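Local atomic coordinates of probable glutathione reductase (PDB entry 4DNA), a protein that probably reduces glutathione disulfide to glutathione with NADPH, working as an FAD-dependent homodimer of the pyridine nucleotide-disulfide oxidoreductase family. Residues Phe79-Glu89 against Glu162-Pro170. Residues are numbered along the deposited sequence; the frame is centred on the assembly and turned at random.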
ATOM      1  N   PHE A  79      17.560  21.642   0.038  1.00 77.10           N
ATOM      2  CA  PHE A  79      17.962  20.458   0.780  1.00 72.78           C
ATOM      3  C   PHE A  79      19.320  20.587   1.480  1.00 69.43           C
ATOM      4  O   PHE A  79      20.305  20.988   0.875  1.00 70.33           O
ATOM      5  CB  PHE A  79      17.959  19.243  -0.143  1.00 67.51           C
ATOM      6  CG  PHE A  79      18.475  17.992   0.505  1.00 66.42           C
ATOM      7  CD1 PHE A  79      17.681  17.276   1.399  1.00 64.45           C
ATOM      8  CD2 PHE A  79      19.763  17.532   0.229  1.00 65.83           C
ATOM      9  CE1 PHE A  79      18.160  16.128   2.001  1.00 64.09           C
ATOM     10  CE2 PHE A  79      20.247  16.381   0.829  1.00 64.54           C
ATOM     11  CZ  PHE A  79      19.443  15.678   1.712  1.00 64.05           C
ATOM     12  N   ASP A  80      19.361  20.200   2.750  1.00 68.63           N
ATOM     13  CA  ASP A  80      20.560  20.253   3.574  1.00 69.49           C
ATOM     14  C   ASP A  80      21.015  18.824   3.918  1.00 68.14           C
ATOM     15  O   ASP A  80      20.534  18.226   4.864  1.00 66.88           O
ATOM     16  CB  ASP A  80      20.212  21.023   4.849  1.00 69.63           C
ATOM     17  CG  ASP A  80      21.420  21.477   5.625  1.00 73.87           C
ATOM     18  OD1 ASP A  80      22.353  20.666   5.864  1.00 72.38           O
ATOM     19  OD2 ASP A  80      21.414  22.660   6.028  1.00 77.40           O
ATOM     20  N   TRP A  81      21.953  18.287   3.155  1.00 65.78           N
ATOM     21  CA  TRP A  81      22.528  16.967   3.428  1.00 65.51           C
ATOM     22  C   TRP A  81      22.966  16.752   4.864  1.00 66.21           C
ATOM     23  O   TRP A  81      22.593  15.776   5.508  1.00 65.72           O
ATOM     24  CB  TRP A  81      23.682  16.758   2.475  1.00 64.68           C
ATOM     25  CG  TRP A  81      24.458  15.480   2.623  1.00 64.03           C
ATOM     26  CD1 TRP A  81      25.714  15.318   3.195  1.00 64.53           C
ATOM     27  CD2 TRP A  81      24.090  14.139   2.140  1.00 62.50           C
ATOM     28  NE1 TRP A  81      26.129  14.009   3.115  1.00 63.82           N
ATOM     29  CE2 TRP A  81      25.204  13.253   2.496  1.00 62.91           C
ATOM     30  CE3 TRP A  81      22.998  13.605   1.479  1.00 62.79           C
ATOM     31  CZ2 TRP A  81      25.195  11.901   2.188  1.00 62.40           C
ATOM     32  CZ3 TRP A  81      23.003  12.236   1.178  1.00 61.08           C
ATOM     33  CH2 TRP A  81      24.074  11.409   1.524  1.00 60.87           C
ATOM     34  N   ALA A  82      23.750  17.679   5.387  1.00 67.34           N
ATOM     35  CA  ALA A  82      24.240  17.588   6.759  1.00 69.03           C
ATOM     36  C   ALA A  82      23.111  17.386   7.764  1.00 68.65           C
ATOM     37  O   ALA A  82      23.305  16.760   8.806  1.00 70.65           O
ATOM     38  CB  ALA A  82      25.062  18.818   7.115  1.00 70.36           C
ATOM     39  N   LYS A  83      21.932  17.904   7.446  1.00 68.05           N
ATOM     40  CA  LYS A  83      20.806  17.742   8.353  1.00 70.11           C
ATOM     41  C   LYS A  83      20.169  16.345   8.307  1.00 68.26           C
ATOM     42  O   LYS A  83      19.836  15.779   9.350  1.00 67.13           O
ATOM     43  CB  LYS A  83      19.799  18.875   8.176  1.00 71.44           C
ATOM     44  CG  LYS A  83      20.046  19.958   9.212  1.00 76.19           C
ATOM     45  CD  LYS A  83      19.790  21.358   8.699  1.00 77.59           C
ATOM     46  CE  LYS A  83      20.062  22.373   9.802  1.00 85.56           C
ATOM     47  NZ  LYS A  83      20.294  23.741   9.250  1.00 90.56           N
ATOM     48  N   LEU A  84      20.040  15.799   7.097  1.00 66.92           N
ATOM     49  CA  LEU A  84      19.590  14.437   6.889  1.00 64.31           C
ATOM     50  C   LEU A  84      20.506  13.462   7.607  1.00 65.29           C
ATOM     51  O   LEU A  84      20.075  12.774   8.531  1.00 65.76           O
ATOM     52  CB  LEU A  84      19.564  14.103   5.399  1.00 64.23           C
ATOM     53  CG  LEU A  84      19.029  12.711   5.047  1.00 62.98           C
ATOM     54  CD1 LEU A  84      17.628  12.547   5.615  1.00 62.29           C
ATOM     55  CD2 LEU A  84      19.035  12.471   3.550  1.00 61.00           C
ATOM     56  N   VAL A  85      21.767  13.399   7.180  1.00 65.16           N
ATOM     57  CA  VAL A  85      22.753  12.528   7.809  1.00 64.79           C
ATOM     58  C   VAL A  85      22.686  12.621   9.345  1.00 66.71           C
ATOM     59  O   VAL A  85      22.789  11.607  10.041  1.00 66.72           O
ATOM     60  CB  VAL A  85      24.177  12.848   7.315  1.00 65.17           C
ATOM     61  CG1 VAL A  85      25.176  11.848   7.865  1.00 66.83           C
ATOM     62  CG2 VAL A  85      24.236  12.820   5.800  1.00 63.87           C
ATOM     63  N   ALA A  86      22.493  13.828   9.876  1.00 66.95           N
ATOM     64  CA  ALA A  86      22.430  13.986  11.320  1.00 68.47           C
ATOM     65  C   ALA A  86      21.145  13.367  11.865  1.00 68.41           C
ATOM     66  O   ALA A  86      21.175  12.573  12.821  1.00 68.62           O
ATOM     67  CB  ALA A  86      22.560  15.445  11.718  1.00 71.43           C
ATOM     68  N   ALA A  87      20.024  13.698  11.224  1.00 67.73           N
ATOM     69  CA  ALA A  87      18.727  13.144  11.591  1.00 66.85           C
ATOM     70  C   ALA A  87      18.777  11.622  11.564  1.00 66.93           C
ATOM     71  O   ALA A  87      18.151  10.956  12.388  1.00 68.30           O
ATOM     72  CB  ALA A  87      17.648  13.663  10.657  1.00 65.89           C
ATOM     73  N   LYS A  88      19.538  11.078  10.617  1.00 65.81           N
ATOM     74  CA  LYS A  88      19.717   9.634  10.500  1.00 65.91           C
ATOM     75  C   LYS A  88      20.500   9.049  11.673  1.00 66.07           C
ATOM     76  O   LYS A  88      20.073   8.059  12.255  1.00 66.68           O
ATOM     77  CB  LYS A  88      20.367   9.286   9.159  1.00 64.79           C
ATOM     78  CG  LYS A  88      20.446   7.805   8.828  1.00 63.11           C
ATOM     79  CD  LYS A  88      21.734   7.212   9.346  1.00 64.19           C
ATOM     80  CE  LYS A  88      22.921   7.991   8.829  1.00 66.09           C
ATOM     81  NZ  LYS A  88      24.114   7.777   9.695  1.00 68.84           N
ATOM     82  N   GLU A  89      21.631   9.654  12.026  1.00 66.17           N
ATOM     83  CA  GLU A  89      22.416   9.133  13.128  1.00 67.99           C
ATOM     84  C   GLU A  89      21.627   9.101  14.423  1.00 69.24           C
ATOM     85  O   GLU A  89      21.783   8.172  15.223  1.00 70.08           O
ATOM     86  CB  GLU A  89      23.681   9.937  13.349  1.00 67.67           C
ATOM     87  CG  GLU A  89      24.858   9.502  12.507  1.00 70.42           C
ATOM     88  CD  GLU A  89      25.338   8.076  12.732  1.00 69.99           C
ATOM     89  OE1 GLU A  89      25.561   7.651  13.892  1.00 66.55           O
ATOM     90  OE2 GLU A  89      25.546   7.397  11.701  1.00 70.54           O
ATOM     91  N   GLU A 162      30.114   4.137   2.922  1.00 71.52           N
ATOM     92  CA  GLU A 162      30.415   5.574   2.939  1.00 72.45           C
ATOM     93  C   GLU A 162      29.322   6.418   2.340  1.00 70.20           C
ATOM     94  O   GLU A 162      29.358   7.645   2.461  1.00 70.98           O
ATOM     95  CB  GLU A 162      31.696   5.900   2.186  1.00 71.95           C
ATOM     96  CG  GLU A 162      32.934   5.273   2.768  1.00 72.46           C
ATOM     97  CD  GLU A 162      33.087   3.862   2.295  1.00 74.25           C
ATOM     98  OE1 GLU A 162      32.983   3.647   1.064  1.00 73.92           O
ATOM     99  OE2 GLU A 162      33.274   2.975   3.150  1.00 75.99           O
ATOM    100  N   ALA A 163      28.367   5.785   1.676  1.00 68.90           N
ATOM    101  CA  ALA A 163      27.392   6.548   0.921  1.00 68.14           C
ATOM    102  C   ALA A 163      26.530   7.374   1.854  1.00 68.01           C
ATOM    103  O   ALA A 163      26.353   8.582   1.658  1.00 68.40           O
ATOM    104  CB  ALA A 163      26.541   5.631   0.071  1.00 67.48           C
ATOM    105  N   PHE A 164      26.021   6.731   2.897  1.00 67.35           N
ATOM    106  CA  PHE A 164      25.150   7.412   3.841  1.00 67.04           C
ATOM    107  C   PHE A 164      25.840   8.575   4.535  1.00 68.04           C
ATOM    108  O   PHE A 164      25.177   9.544   4.926  1.00 68.22           O
ATOM    109  CB  PHE A 164      24.618   6.436   4.884  1.00 65.97           C
ATOM    110  CG  PHE A 164      23.784   5.339   4.312  1.00 64.57           C
ATOM    111  CD1 PHE A 164      22.515   5.608   3.792  1.00 64.08           C
ATOM    112  CD2 PHE A 164      24.260   4.042   4.285  1.00 65.42           C
ATOM    113  CE1 PHE A 164      21.737   4.597   3.250  1.00 63.65           C
ATOM    114  CE2 PHE A 164      23.487   3.024   3.748  1.00 64.68           C
ATOM    115  CZ  PHE A 164      22.220   3.302   3.239  1.00 63.05           C
ATOM    116  N   ASP A 165      27.161   8.483   4.668  1.00 67.78           N
ATOM    117  CA  ASP A 165      27.904   9.411   5.508  1.00 69.27           C
ATOM    118  C   ASP A 165      28.929  10.268   4.780  1.00 70.26           C
ATOM    119  O   ASP A 165      29.873  10.750   5.407  1.00 71.70           O
ATOM    120  CB  ASP A 165      28.604   8.662   6.652  1.00 70.77           C
ATOM    121  CG  ASP A 165      27.637   8.110   7.683  1.00 70.72           C
ATOM    122  OD1 ASP A 165      26.632   8.780   8.009  1.00 68.23           O
ATOM    123  OD2 ASP A 165      27.897   6.998   8.184  1.00 73.15           O
ATOM    124  N   LEU A 166      28.762  10.471   3.476  1.00 69.49           N
ATOM    125  CA  LEU A 166      29.673  11.372   2.772  1.00 71.28           C
ATOM    126  C   LEU A 166      29.730  12.710   3.517  1.00 71.75           C
ATOM    127  O   LEU A 166      28.701  13.205   3.977  1.00 71.32           O
ATOM    128  CB  LEU A 166      29.243  11.588   1.322  1.00 70.70           C
ATOM    129  CG  LEU A 166      29.352  10.384   0.397  1.00 70.22           C
ATOM    130  CD1 LEU A 166      28.593  10.641  -0.885  1.00 66.67           C
ATOM    131  CD2 LEU A 166      30.807  10.093   0.092  1.00 73.60           C
ATOM    132  N   PRO A 167      30.936  13.282   3.671  1.00 73.11           N
ATOM    133  CA  PRO A 167      31.064  14.568   4.360  1.00 74.12           C
ATOM    134  C   PRO A 167      30.352  15.726   3.655  1.00 73.17           C
ATOM    135  O   PRO A 167      30.043  16.737   4.291  1.00 72.76           O
ATOM    136  CB  PRO A 167      32.582  14.793   4.390  1.00 75.54           C
ATOM    137  CG  PRO A 167      33.150  13.415   4.390  1.00 74.61           C
ATOM    138  CD  PRO A 167      32.253  12.653   3.453  1.00 73.68           C
ATOM    139  N   ALA A 168      30.117  15.582   2.354  1.00 73.08           N
ATOM    140  CA  ALA A 168      29.333  16.552   1.589  1.00 71.57           C
ATOM    141  C   ALA A 168      28.561  15.828   0.508  1.00 71.35           C
ATOM    142  O   ALA A 168      28.872  14.684   0.148  1.00 71.97           O
ATOM    143  CB  ALA A 168      30.225  17.613   0.971  1.00 72.74           C
ATOM    144  N   LEU A 169      27.549  16.499  -0.013  1.00 70.32           N
ATOM    145  CA  LEU A 169      26.734  15.924  -1.057  1.00 69.79           C
ATOM    146  C   LEU A 169      27.390  16.158  -2.415  1.00 70.73           C
ATOM    147  O   LEU A 169      27.605  17.305  -2.806  1.00 71.25           O
ATOM    148  CB  LEU A 169      25.356  16.557  -1.019  1.00 69.13           C
ATOM    149  CG  LEU A 169      24.412  16.134  -2.125  1.00 69.30           C
ATOM    150  CD1 LEU A 169      23.724  14.825  -1.750  1.00 66.83           C
ATOM    151  CD2 LEU A 169      23.412  17.253  -2.351  1.00 70.15           C
ATOM    152  N   PRO A 170      27.704  15.072  -3.147  1.00 71.21           N
ATOM    153  CA  PRO A 170      28.309  15.248  -4.475  1.00 71.16           C
ATOM    154  C   PRO A 170      27.357  15.993  -5.397  1.00 70.87           C
ATOM    155  O   PRO A 170      26.131  15.875  -5.265  1.00 70.33           O
ATOM    156  CB  PRO A 170      28.508  13.812  -4.971  1.00 68.93           C
ATOM    157  CG  PRO A 170      27.501  13.012  -4.230  1.00 68.24           C
ATOM    158  CD  PRO A 170      27.378  13.660  -2.875  1.00 68.33           C
TER
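The first turns of helix 81-106 pack, within the nucleotide-binding part of this flavoprotein, against the loop that links the short helix 160-163 to the parallel strand 172-176, with W81 set against that loop. The W81 indole is fixed in its rotation by an almost straight hydrogen bond from NE1 to the backbone O of L166 (2.8 Å, N-H...O 172°), the acceptor lying practically in the ring plane. L169 lies over one face of the indole: its CD1 stands 3.5 Å from W81 CE3, near the rim, and its CB makes an off-centre CH-pi contact with the five-membered ring. V85 CG2 meets the opposite face, likewise toward the rim. A phenylalanine in place of W81 lacks the indole N-H and would probably leave the L166 carbonyl without this donor, tying the loop less firmly to the helix. One turn on from V85, the chain of K88, bent at chi2 (-90°) and chi3 (-54°), forms a salt bridge from NZ to D165 OD1 (3.2 Å) on its syn side. NZ also forms a salt bridge with E89 OE2, and the lysine probably offsets the repulsion between the two carboxylates. Around the contact, Y54 of helix 48-66 touches V85 and K88 and its OH hydrogen-bonds to F164 O, F189 of helix 180-191 packs on W81, and F79 joins an antiparallel ladder with a strand of the second subunit.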